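PDB 6V4C: long form D7clu1 salivary protein from Culex quinquefasciatus, which binds and sequesters adenine nucleotides, ADP and ATP most tightly, thereby inhibiting platelet aggregation and hemostasis in the vertebrate host during blood feeding. Local coordinates for residues K17-H22 and Y268-A273. Sequence-based numbering, arbitrary orientation.
Sequences KCMEDH and YRLREA. With EDO (1,2-ethanediol), chain J.
L270 pushes its two methyl groups against the last turn of helix 8-22 and buries the largest area of any residue in the contact, with E20 close behind. CD1 lies 3.5 Å from CB of M19 and also meets the far end of that side chain, 3.7 Å from its CE. The bend of M19 at the thioether (chi3 53°) lays its CB, SD and CE alongside CD1 of the leucine. The other branch, CD2 of L270, rests on the helix backbone, 3.9 Å from N of E20, with CG of E20 at 4.0 Å. M34 of helix 27-34 touches both M19 and L270, and W33 and Y48 also pack on M19, so the two buried side chains, L270 and M19, join an apolar cluster of the N-terminal domain.

The polar part lies beside it. The extended side chain of E20 is crossed at about a right angle by that of R269, and OE2 of E20 forms a salt bridge with NH1 of R269 at 3.5 Å. No hydrogen bond accompanies this pairing: the carboxylate and guanidinium planes are turned 70° apart, and OE2 approaches the guanidinium obliquely. OE1 lies instead over the aliphatic part of the arginine, 4.0 Å from its CD. R207 offers OE2 a second, weak and long ion pair, while Y258 and R262 of helix 249-263 touch R269.

A short 3-10 turn, 268-270, thus docks on a helix of the N-terminal PBP/GOBP domain directly after the ADP-binding residues Y266 and S267, an arrangement fitting the interdomain nucleotide site of this two-domain, long-form D7 protein.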
loop_
_atom_site.group_PDB
_atom_site.type_symbol
_atom_site.label_atom_id
_atom_site.label_comp_id
_atom_site.label_asym_id
_atom_site.label_seq_id
_atom_site.Cartn_x
_atom_site.Cartn_y
_atom_site.Cartn_z
ATOM N N LYS A 17 0.974 5.422 -2.168
ATOM C CA LYS A 17 2.413 5.435 -2.417
ATOM C C LYS A 17 2.775 6.411 -3.530
ATOM O O LYS A 17 3.767 7.145 -3.426
ATOM C CB LYS A 17 2.896 4.026 -2.756
ATOM C CG LYS A 17 4.388 3.918 -2.974
ATOM C CD LYS A 17 4.761 2.526 -3.447
ATOM C CE LYS A 17 6.220 2.462 -3.870
ATOM N NZ LYS A 17 6.608 1.084 -4.275
ATOM N N CYS A 18 1.986 6.434 -4.607
ATOM C CA CYS A 18 2.235 7.395 -5.677
ATOM C C CYS A 18 2.030 8.823 -5.194
ATOM O O CYS A 18 2.811 9.719 -5.534
ATOM C CB CYS A 18 1.335 7.110 -6.878
ATOM S SG CYS A 18 1.824 5.695 -7.880
ATOM N N MET A 19 0.984 9.055 -4.395
ATOM C CA MET A 19 0.728 10.397 -3.884
ATOM C C MET A 19 1.868 10.875 -2.994
ATOM O O MET A 19 2.292 12.031 -3.085
ATOM C CB MET A 19 -0.599 10.429 -3.125
ATOM C CG MET A 19 -1.820 10.102 -3.970
ATOM S SD MET A 19 -3.345 10.470 -3.088
ATOM C CE MET A 19 -3.007 12.165 -2.630
ATOM N N GLU A 20 2.380 9.996 -2.129
ATOM C CA GLU A 20 3.497 10.371 -1.268
ATOM C C GLU A 20 4.745 10.686 -2.083
ATOM O O GLU A 20 5.496 11.611 -1.753
ATOM C CB GLU A 20 3.792 9.252 -0.268
ATOM C CG GLU A 20 2.747 9.084 0.820
ATOM C CD GLU A 20 3.127 8.008 1.820
ATOM O OE1 GLU A 20 2.288 7.664 2.679
ATOM O OE2 GLU A 20 4.267 7.504 1.745
ATOM N N ASP A 21 4.984 9.926 -3.153
ATOM C CA ASP A 21 6.209 10.096 -3.925
ATOM C C ASP A 21 6.197 11.347 -4.796
ATOM O O ASP A 21 7.265 11.776 -5.248
ATOM C CB ASP A 21 6.461 8.863 -4.797
ATOM C CG ASP A 21 6.970 7.675 -4.001
ATOM O OD1 ASP A 21 7.253 7.835 -2.795
ATOM O OD2 ASP A 21 7.086 6.576 -4.587
ATOM N N HIS A 22 5.031 11.948 -5.038
ATOM C CA HIS A 22 4.919 13.014 -6.027
ATOM C C HIS A 22 4.252 14.296 -5.544
ATOM O O HIS A 22 4.380 15.317 -6.231
ATOM C CB HIS A 22 4.184 12.517 -7.282
ATOM C CG HIS A 22 4.993 11.580 -8.125
ATOM N ND1 HIS A 22 4.438 10.503 -8.783
ATOM C CD2 HIS A 22 6.314 11.563 -8.423
ATOM C CE1 HIS A 22 5.384 9.860 -9.445
ATOM N NE2 HIS A 22 6.529 10.483 -9.245
ATOM N N TYR A 268 -2.534 8.738 5.588
ATOM C CA TYR A 268 -2.190 9.397 6.847
ATOM C C TYR A 268 -1.213 10.551 6.638
ATOM O O TYR A 268 -1.467 11.682 7.068
ATOM C CB TYR A 268 -1.608 8.354 7.803
ATOM C CG TYR A 268 -1.412 8.809 9.233
ATOM C CD1 TYR A 268 -2.459 8.773 10.143
ATOM C CD2 TYR A 268 -0.170 9.241 9.681
ATOM C CE1 TYR A 268 -2.282 9.174 11.457
ATOM C CE2 TYR A 268 0.019 9.643 10.993
ATOM C CZ TYR A 268 -1.041 9.606 11.875
ATOM O OH TYR A 268 -0.862 10.005 13.181
ATOM N N ARG A 269 -0.091 10.286 5.970
ATOM C CA ARG A 269 0.931 11.314 5.804
ATOM C C ARG A 269 0.536 12.409 4.821
ATOM O O ARG A 269 1.230 13.429 4.749
ATOM C CB ARG A 269 2.256 10.684 5.378
ATOM C CG ARG A 269 2.896 9.827 6.450
ATOM C CD ARG A 269 4.124 9.122 5.917
ATOM N NE ARG A 269 5.252 10.030 5.742
ATOM C CZ ARG A 269 6.311 9.760 4.985
ATOM N NH1 ARG A 269 6.376 8.615 4.317
ATOM N NH2 ARG A 269 7.298 10.641 4.885
ATOM N N LEU A 270 -0.551 12.231 4.073
ATOM C CA LEU A 270 -0.971 13.222 3.092
ATOM C C LEU A 270 -1.909 14.278 3.665
ATOM O O LEU A 270 -2.157 15.290 3.001
ATOM C CB LEU A 270 -1.601 12.531 1.881
ATOM C CG LEU A 270 -0.663 11.536 1.198
ATOM C CD1 LEU A 270 -1.444 10.582 0.319
ATOM C CD2 LEU A 270 0.401 12.269 0.393
ATOM N N ARG A 271 -2.374 14.113 4.864
ATOM C CA ARG A 271 -3.065 15.218 5.512
ATOM C C ARG A 271 -2.019 15.972 6.272
ATOM O O ARG A 271 -1.202 15.417 6.801
ATOM C CB ARG A 271 -4.068 14.813 6.536
ATOM C CG ARG A 271 -4.806 13.612 6.069
ATOM C CD ARG A 271 -6.036 14.063 5.507
ATOM N NE ARG A 271 -6.261 12.842 4.854
ATOM C CZ ARG A 271 -6.421 11.669 5.399
ATOM N NH1 ARG A 271 -6.348 11.455 6.666
ATOM N NH2 ARG A 271 -6.700 10.675 4.650
ATOM N N GLU A 272 -2.225 17.246 6.439
ATOM C CA GLU A 272 -1.159 18.120 6.925
ATOM C C GLU A 272 -0.895 17.927 8.415
ATOM O O GLU A 272 0.259 17.994 8.859
ATOM C CB GLU A 272 -1.483 19.580 6.613
ATOM C CG GLU A 272 -0.286 20.503 6.731
ATOM C CD GLU A 272 -0.680 21.960 6.841
ATOM O OE1 GLU A 272 -0.196 22.635 7.775
ATOM O OE2 GLU A 272 -1.476 22.428 5.999
ATOM N N ALA A 273 -1.947 17.698 9.206
ATOM C CA ALA A 273 -1.783 17.602 10.653
ATOM C C ALA A 273 -1.046 16.340 11.080
ATOM O O ALA A 273 -0.461 16.314 12.168
ATOM C CB ALA A 273 -3.134 17.673 11.362
HETATM C C1 EDO J . 5.981 0.387 -0.953
HETATM O O1 EDO J . 6.078 0.318 0.468
HETATM C C2 EDO J . 6.430 -0.929 -1.583
HETATM O O2 EDO J . 5.519 -1.352 -2.605
#